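Local coordinates for protein cytochrome P450 CYP260B1 (Sorangium cellulosum, PDB 5HIW) that is a haem protein of the cytochrome P450 family, holding iron protoporphyrin IX within a largely helical fold, with water bound to the iron, at residues T233-A238 and T374-A379; P370-A375 and A380-D385. All coordinates share one frame; numbering follows the deposited sequence.

Interaction 1 (T233-A238 and T374-A379). With HEM (protoporphyrin IX containing Fe), chain B.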
loop_
_atom_site.group_PDB
_atom_site.type_symbol
_atom_site.label_atom_id
_atom_site.label_comp_id
_atom_site.label_asym_id
_atom_site.label_seq_id
_atom_site.Cartn_x
_atom_site.Cartn_y
_atom_site.Cartn_z
ATOM N N THR A 233 3.728 1.679 1.569
ATOM C CA THR A 233 4.573 1.021 2.483
ATOM C C THR A 233 4.431 1.553 3.908
ATOM O O THR A 233 4.433 0.772 4.861
ATOM C CB THR A 233 6.083 1.142 2.029
ATOM O OG1 THR A 233 6.227 0.543 0.738
ATOM C CG2 THR A 233 6.930 0.409 3.014
ATOM N N SER A 234 4.361 2.892 4.053
ATOM C CA SER A 234 4.218 3.489 5.368
ATOM C C SER A 234 2.909 3.088 6.089
ATOM O O SER A 234 2.982 2.703 7.272
ATOM C CB SER A 234 4.277 5.030 5.244
ATOM O OG SER A 234 5.619 5.417 4.893
ATOM N N TRP A 235 1.845 2.974 5.338
ATOM C CA TRP A 235 0.495 2.649 5.970
ATOM C C TRP A 235 0.460 1.182 6.326
ATOM O O TRP A 235 -0.029 0.807 7.432
ATOM C CB TRP A 235 -0.643 3.133 5.184
ATOM C CG TRP A 235 -0.691 4.617 5.215
ATOM C CD1 TRP A 235 -0.366 5.489 4.176
ATOM C CD2 TRP A 235 -0.981 5.428 6.347
ATOM N NE1 TRP A 235 -0.439 6.781 4.624
ATOM C CE2 TRP A 235 -0.854 6.775 5.935
ATOM C CE3 TRP A 235 -1.350 5.148 7.673
ATOM C CZ2 TRP A 235 -1.006 7.836 6.837
ATOM C CZ3 TRP A 235 -1.561 6.200 8.557
ATOM C CH2 TRP A 235 -1.359 7.524 8.148
ATOM N N MET A 236 1.097 0.328 5.502
ATOM C CA MET A 236 1.238 -1.111 5.894
ATOM C C MET A 236 2.079 -1.319 7.114
ATOM O O MET A 236 1.725 -2.086 8.041
ATOM C CB MET A 236 1.802 -1.948 4.734
ATOM C CG MET A 236 2.205 -3.404 5.151
ATOM S SD MET A 236 2.315 -4.435 3.657
ATOM C CE MET A 236 2.534 -6.041 4.448
ATOM N N LEU A 237 3.219 -0.622 7.167
ATOM C CA LEU A 237 4.044 -0.687 8.346
ATOM C C LEU A 237 3.346 -0.113 9.546
ATOM O O LEU A 237 3.444 -0.711 10.630
ATOM C CB LEU A 237 5.394 -0.002 8.130
ATOM C CG LEU A 237 6.382 -0.605 7.076
ATOM C CD1 LEU A 237 7.587 0.331 6.868
ATOM C CD2 LEU A 237 6.805 -1.967 7.526
ATOM N N ALA A 238 2.622 0.995 9.374
ATOM C CA ALA A 238 1.955 1.618 10.457
ATOM C C ALA A 238 0.949 0.619 11.075
ATOM O O ALA A 238 0.927 0.402 12.276
ATOM C CB ALA A 238 1.190 2.866 10.028
ATOM N N THR A 374 -10.139 7.000 7.681
ATOM C CA THR A 374 -9.806 6.742 6.269
ATOM C C THR A 374 -9.164 7.953 5.610
ATOM O O THR A 374 -8.900 7.939 4.376
ATOM C CB THR A 374 -10.996 6.340 5.456
ATOM O OG1 THR A 374 -11.996 7.359 5.559
ATOM C CG2 THR A 374 -11.590 5.062 5.962
ATOM N N ALA A 375 -8.892 8.987 6.405
ATOM C CA ALA A 375 -8.006 10.027 5.937
ATOM C C ALA A 375 -7.020 10.420 7.002
ATOM O O ALA A 375 -6.927 11.597 7.353
ATOM C CB ALA A 375 -8.814 11.247 5.442
ATOM N N PRO A 376 -6.252 9.457 7.549
ATOM C CA PRO A 376 -5.282 9.798 8.597
ATOM C C PRO A 376 -4.151 10.667 8.068
ATOM O O PRO A 376 -3.499 10.317 7.081
ATOM C CB PRO A 376 -4.731 8.437 9.040
ATOM C CG PRO A 376 -4.870 7.609 7.840
ATOM C CD PRO A 376 -6.133 8.041 7.170
ATOM N N ARG A 377 -3.954 11.824 8.690
ATOM C CA ARG A 377 -3.054 12.901 8.144
ATOM C C ARG A 377 -3.367 13.279 6.679
ATOM O O ARG A 377 -2.452 13.640 5.938
ATOM C CB ARG A 377 -1.582 12.485 8.272
ATOM C CG ARG A 377 -1.219 11.810 9.594
ATOM C CD ARG A 377 0.290 11.560 9.631
ATOM N NE ARG A 377 0.722 11.134 10.959
ATOM C CZ ARG A 377 1.898 11.395 11.504
ATOM N NH1 ARG A 377 2.826 12.049 10.832
ATOM N NH2 ARG A 377 2.170 10.949 12.703
ATOM N N GLY A 378 -4.647 13.157 6.264
ATOM C CA GLY A 378 -5.061 13.342 4.867
ATOM C C GLY A 378 -4.707 12.244 3.844
ATOM O O GLY A 378 -5.057 12.351 2.643
ATOM N N ALA A 379 -4.021 11.188 4.268
ATOM C CA ALA A 379 -3.584 10.165 3.331
ATOM C C ALA A 379 -4.758 9.363 2.850
ATOM O O ALA A 379 -5.821 9.301 3.515
ATOM C CB ALA A 379 -2.572 9.247 3.989
HETATM C CHA HEM B . -1.440 -2.495 -7.513
HETATM C CHB HEM B . -1.955 -2.202 -2.688
HETATM C CHC HEM B . 2.814 -1.998 -2.188
HETATM C CHD HEM B . 3.169 -1.316 -6.917
HETATM C C1A HEM B . -1.999 -2.507 -6.267
HETATM C C2A HEM B . -3.382 -2.652 -5.973
HETATM C C3A HEM B . -3.526 -2.609 -4.612
HETATM C C4A HEM B . -2.234 -2.315 -4.066
HETATM C CMA HEM B . -4.856 -2.708 -3.837
HETATM C CAA HEM B . -4.484 -2.965 -6.979
HETATM C CBA HEM B . -4.915 -1.676 -7.697
HETATM C CGA HEM B . -6.157 -1.857 -8.499
HETATM O O1A HEM B . -6.574 -3.030 -8.772
HETATM O O2A HEM B . -6.886 -0.861 -8.733
HETATM C C1B HEM B . -0.737 -2.071 -2.140
HETATM C C2B HEM B . -0.526 -2.117 -0.719
HETATM C C3B HEM B . 0.849 -2.075 -0.587
HETATM C C4B HEM B . 1.448 -1.967 -1.920
HETATM C CMB HEM B . -1.529 -2.145 0.448
HETATM C CAB HEM B . 1.473 -2.045 0.713
HETATM C CBB HEM B . 2.674 -1.716 1.053
HETATM C C1C HEM B . 3.349 -1.797 -3.460
HETATM C C2C HEM B . 4.759 -1.709 -3.687
HETATM C C3C HEM B . 4.847 -1.505 -5.037
HETATM C C4C HEM B . 3.535 -1.425 -5.593
HETATM C CMC HEM B . 5.746 -1.834 -2.551
HETATM C CAC HEM B . 6.068 -1.363 -5.852
HETATM C CBC HEM B . 7.196 -1.956 -5.491
HETATM C C1D HEM B . 1.907 -1.602 -7.424
HETATM C C2D HEM B . 1.689 -1.575 -8.894
HETATM C C3D HEM B . 0.412 -1.892 -9.071
HETATM C C4D HEM B . -0.124 -2.142 -7.724
HETATM C CMD HEM B . 2.674 -1.173 -9.975
HETATM C CAD HEM B . -0.343 -2.090 -10.396
HETATM C CBD HEM B . -0.272 -3.561 -10.759
HETATM C CGD HEM B . -0.963 -3.881 -12.091
HETATM O O1D HEM B . -1.853 -3.127 -12.593
HETATM O O2D HEM B . -0.669 -4.945 -12.734
HETATM N NA HEM B . -1.308 -2.322 -5.051
HETATM N NB HEM B . 0.451 -2.116 -2.785
HETATM N NC HEM B . 2.637 -1.694 -4.573
HETATM N ND HEM B . 0.774 -1.929 -6.755
HETATM FE FE HEM B . 0.623 -2.055 -4.823
HETATM O O HOH W 1 0.262 0.211 -4.779
#
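Trp235, on helix 232-245, and Ala379, in the loop 374-379, mark the nearest backbone approach, with CA atoms 8.9 Å apart, so the indole spans most of the gap. Its CG lies anti to the carbonyl carbon (chi1 -69°), and the bond to CB already points at the loop. Pro376 sets its CG over one face of the six-membered ring, 3.9 Å from the ring centroid and 27° off the normal, a CH-pi contact closest at Trp235 CH2 (3.5 Å). Ala379 CB approaches the same indole obliquely, 3.3 Å from Trp235 NE1. Two successive backbone bonds, Gly378 N to Ala375 O and Ala379 N to Pro376 O, close the turn, and both Pro376 and Ala379 face the helix. Arg377 between them is tied by salt bridges to Asp125 and Glu122, while Phe124 adds a second aromatic ring beside Trp235. One residue on, Met236 leads to the haem instead, its SD 3.8 Å from the vinyl carbon HEM CBB at the porphyrin edge. This is the long distal helix of the P450 fold, with the loop of the C-terminal beta hairpin packed against its side next to the haem pocket.

Interaction 2 (P370-A375 and A380-D385); sequences PTFSTA and AAFGPD
Two torsions place the side chains that flank the hairpin ladder: Phe382 turns its CG anti to the backbone N (chi1 173°), laying the ring beside the partner strand, and Asp385 swings its carboxylate between its own backbone N and carbonyl carbon (chi1 67°), where it meets the amide of Thr371. The framework is an antiparallel beta hairpin, strand 372-373 against strand 383-384, from the C-terminal part of the P450 fold. Ser373 and Gly383 form its hydrogen-bonded pair, Ser373 N giving to Gly383 O at 3.2 Å and Gly383 N to Ser373 O at 3.1 Å, both nearly straight. Phe372 and Pro384 are the neighbouring non-hydrogen-bonded pair, a place that suits a proline, which has no N-H to offer. There the Phe372 ring lies with one face over Pro384 CA and its CE2 3.6 Å from Pro384 CB. Phe382 extends this apolar side by bringing its CZ within 3.8 Å of Phe372 CB, and it also meets the ring of Phe18. Helix 232-245 packs on the same side through Val242, which touches both Phe372 and Pro384.

Beyond the strands Asp385 grips Thr371 twice. Its N gives to Thr371 O at 3.0 Å, and its OD1 receives Thr371 N, also at 3.0 Å, from a donor 59° out of the carboxylate plane. The Thr371 hydroxyl is engaged elsewhere, by Lys13. Toward the hairpin loop regular pairing gives way to a CA-H...O contact, Thr374 CA to Ala381 O at 3.2 Å. The chain bends there into an ST turn, in which Ser373 OG accepts the backbone N-H of Ala375 at 3.1 Å.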
loop_
_atom_site.group_PDB
_atom_site.type_symbol
_atom_site.label_atom_id
_atom_site.label_comp_id
_atom_site.label_asym_id
_atom_site.label_seq_id
_atom_site.Cartn_x
_atom_site.Cartn_y
_atom_site.Cartn_z
ATOM N N PRO A 370 -4.359 7.367 19.858
ATOM C CA PRO A 370 -4.461 7.605 18.422
ATOM C C PRO A 370 -5.894 7.516 17.869
ATOM O O PRO A 370 -6.671 6.677 18.359
ATOM C CB PRO A 370 -3.644 6.454 17.828
ATOM C CG PRO A 370 -2.916 5.799 18.936
ATOM C CD PRO A 370 -3.682 6.119 20.195
ATOM N N THR A 371 -6.243 8.297 16.821
ATOM C CA THR A 371 -7.491 8.114 16.111
ATOM C C THR A 371 -7.327 7.445 14.719
ATOM O O THR A 371 -6.462 7.886 13.910
ATOM C CB THR A 371 -8.163 9.472 15.866
ATOM O OG1 THR A 371 -8.332 10.151 17.128
ATOM C CG2 THR A 371 -9.480 9.308 15.230
ATOM N N PHE A 372 -8.173 6.459 14.456
ATOM C CA PHE A 372 -8.245 5.685 13.185
ATOM C C PHE A 372 -9.292 6.275 12.297
ATOM O O PHE A 372 -10.438 6.512 12.733
ATOM C CB PHE A 372 -8.518 4.192 13.450
ATOM C CG PHE A 372 -7.402 3.544 14.217
ATOM C CD1 PHE A 372 -7.300 3.699 15.569
ATOM C CD2 PHE A 372 -6.378 2.882 13.553
ATOM C CE1 PHE A 372 -6.272 3.182 16.272
ATOM C CE2 PHE A 372 -5.325 2.376 14.246
ATOM C CZ PHE A 372 -5.211 2.545 15.572
ATOM N N SER A 373 -8.909 6.492 11.035
ATOM C CA SER A 373 -9.816 7.033 10.037
ATOM C C SER A 373 -9.342 6.624 8.654
ATOM O O SER A 373 -8.266 5.993 8.501
ATOM C CB SER A 373 -9.858 8.562 10.096
ATOM O OG SER A 373 -8.762 9.109 9.503
ATOM N N THR A 374 -10.139 7.000 7.681
ATOM C CA THR A 374 -9.806 6.742 6.269
ATOM C C THR A 374 -9.164 7.953 5.610
ATOM O O THR A 374 -8.900 7.939 4.376
ATOM C CB THR A 374 -10.996 6.340 5.456
ATOM O OG1 THR A 374 -11.996 7.359 5.559
ATOM C CG2 THR A 374 -11.590 5.062 5.962
ATOM N N ALA A 375 -8.892 8.987 6.405
ATOM C CA ALA A 375 -8.006 10.027 5.937
ATOM C C ALA A 375 -7.020 10.420 7.002
ATOM O O ALA A 375 -6.927 11.597 7.353
ATOM C CB ALA A 375 -8.814 11.247 5.442
ATOM N N ALA A 380 -4.559 8.704 1.716
ATOM C CA ALA A 380 -5.577 7.823 1.130
ATOM C C ALA A 380 -5.284 6.423 1.658
ATOM O O ALA A 380 -4.685 5.603 0.955
ATOM C CB ALA A 380 -5.520 7.828 -0.388
ATOM N N ALA A 381 -5.640 6.172 2.924
ATOM C CA ALA A 381 -5.331 4.888 3.555
ATOM C C ALA A 381 -6.347 4.726 4.627
ATOM O O ALA A 381 -7.054 5.681 4.925
ATOM C CB ALA A 381 -3.985 4.939 4.191
ATOM N N PHE A 382 -6.371 3.559 5.251
ATOM C CA PHE A 382 -6.980 3.418 6.586
ATOM C C PHE A 382 -5.905 3.237 7.631
ATOM O O PHE A 382 -4.990 2.394 7.500
ATOM C CB PHE A 382 -7.952 2.262 6.654
ATOM C CG PHE A 382 -8.460 2.008 8.051
ATOM C CD1 PHE A 382 -9.444 2.849 8.579
ATOM C CD2 PHE A 382 -7.888 1.070 8.857
ATOM C CE1 PHE A 382 -9.879 2.687 9.902
ATOM C CE2 PHE A 382 -8.353 0.861 10.163
ATOM C CZ PHE A 382 -9.350 1.706 10.681
ATOM N N GLY A 383 -5.929 4.006 8.713
ATOM C CA GLY A 383 -4.878 3.862 9.659
ATOM C C GLY A 383 -4.912 4.904 10.807
ATOM O O GLY A 383 -5.820 5.713 10.807
ATOM N N PRO A 384 -3.910 4.879 11.659
ATOM C CA PRO A 384 -3.795 5.732 12.847
ATOM C C PRO A 384 -3.164 7.044 12.517
ATOM O O PRO A 384 -2.364 7.157 11.580
ATOM C CB PRO A 384 -2.899 4.929 13.777
ATOM C CG PRO A 384 -1.974 4.249 12.899
ATOM C CD PRO A 384 -2.826 3.873 11.694
ATOM N N ASP A 385 -3.539 8.078 13.288
ATOM C CA ASP A 385 -2.840 9.347 13.159
ATOM C C ASP A 385 -1.494 9.425 13.737
ATOM O O ASP A 385 -0.741 10.354 13.374
ATOM C CB ASP A 385 -3.768 10.506 13.595
ATOM C CG ASP A 385 -4.095 10.499 15.056
ATOM O OD1 ASP A 385 -3.727 9.591 15.832
ATOM O OD2 ASP A 385 -4.769 11.460 15.435
#

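Overall arrangement
Helix 232-245 comes first along the chain, and the hairpin of strands 372-373 and 383-384 follows well over a hundred residues later. Interaction 2 builds the ladder of that hairpin; interaction 1 docks its connecting loop on the helix. The centres lie 6 Å apart, and the two interactions share Thr374 and Ala375. They also touch directly: Arg377 NE probably hydrogen-bonds Asp385 O, and the Trp235 ring reaches the Pro384 carbonyl. One helix thus backs both the loop, through Trp235, and the strands, through Val242, while its Thr233 and Met236 line the haem pocket. This helix thereby links the hairpin to the haem pocket of the P450 fold.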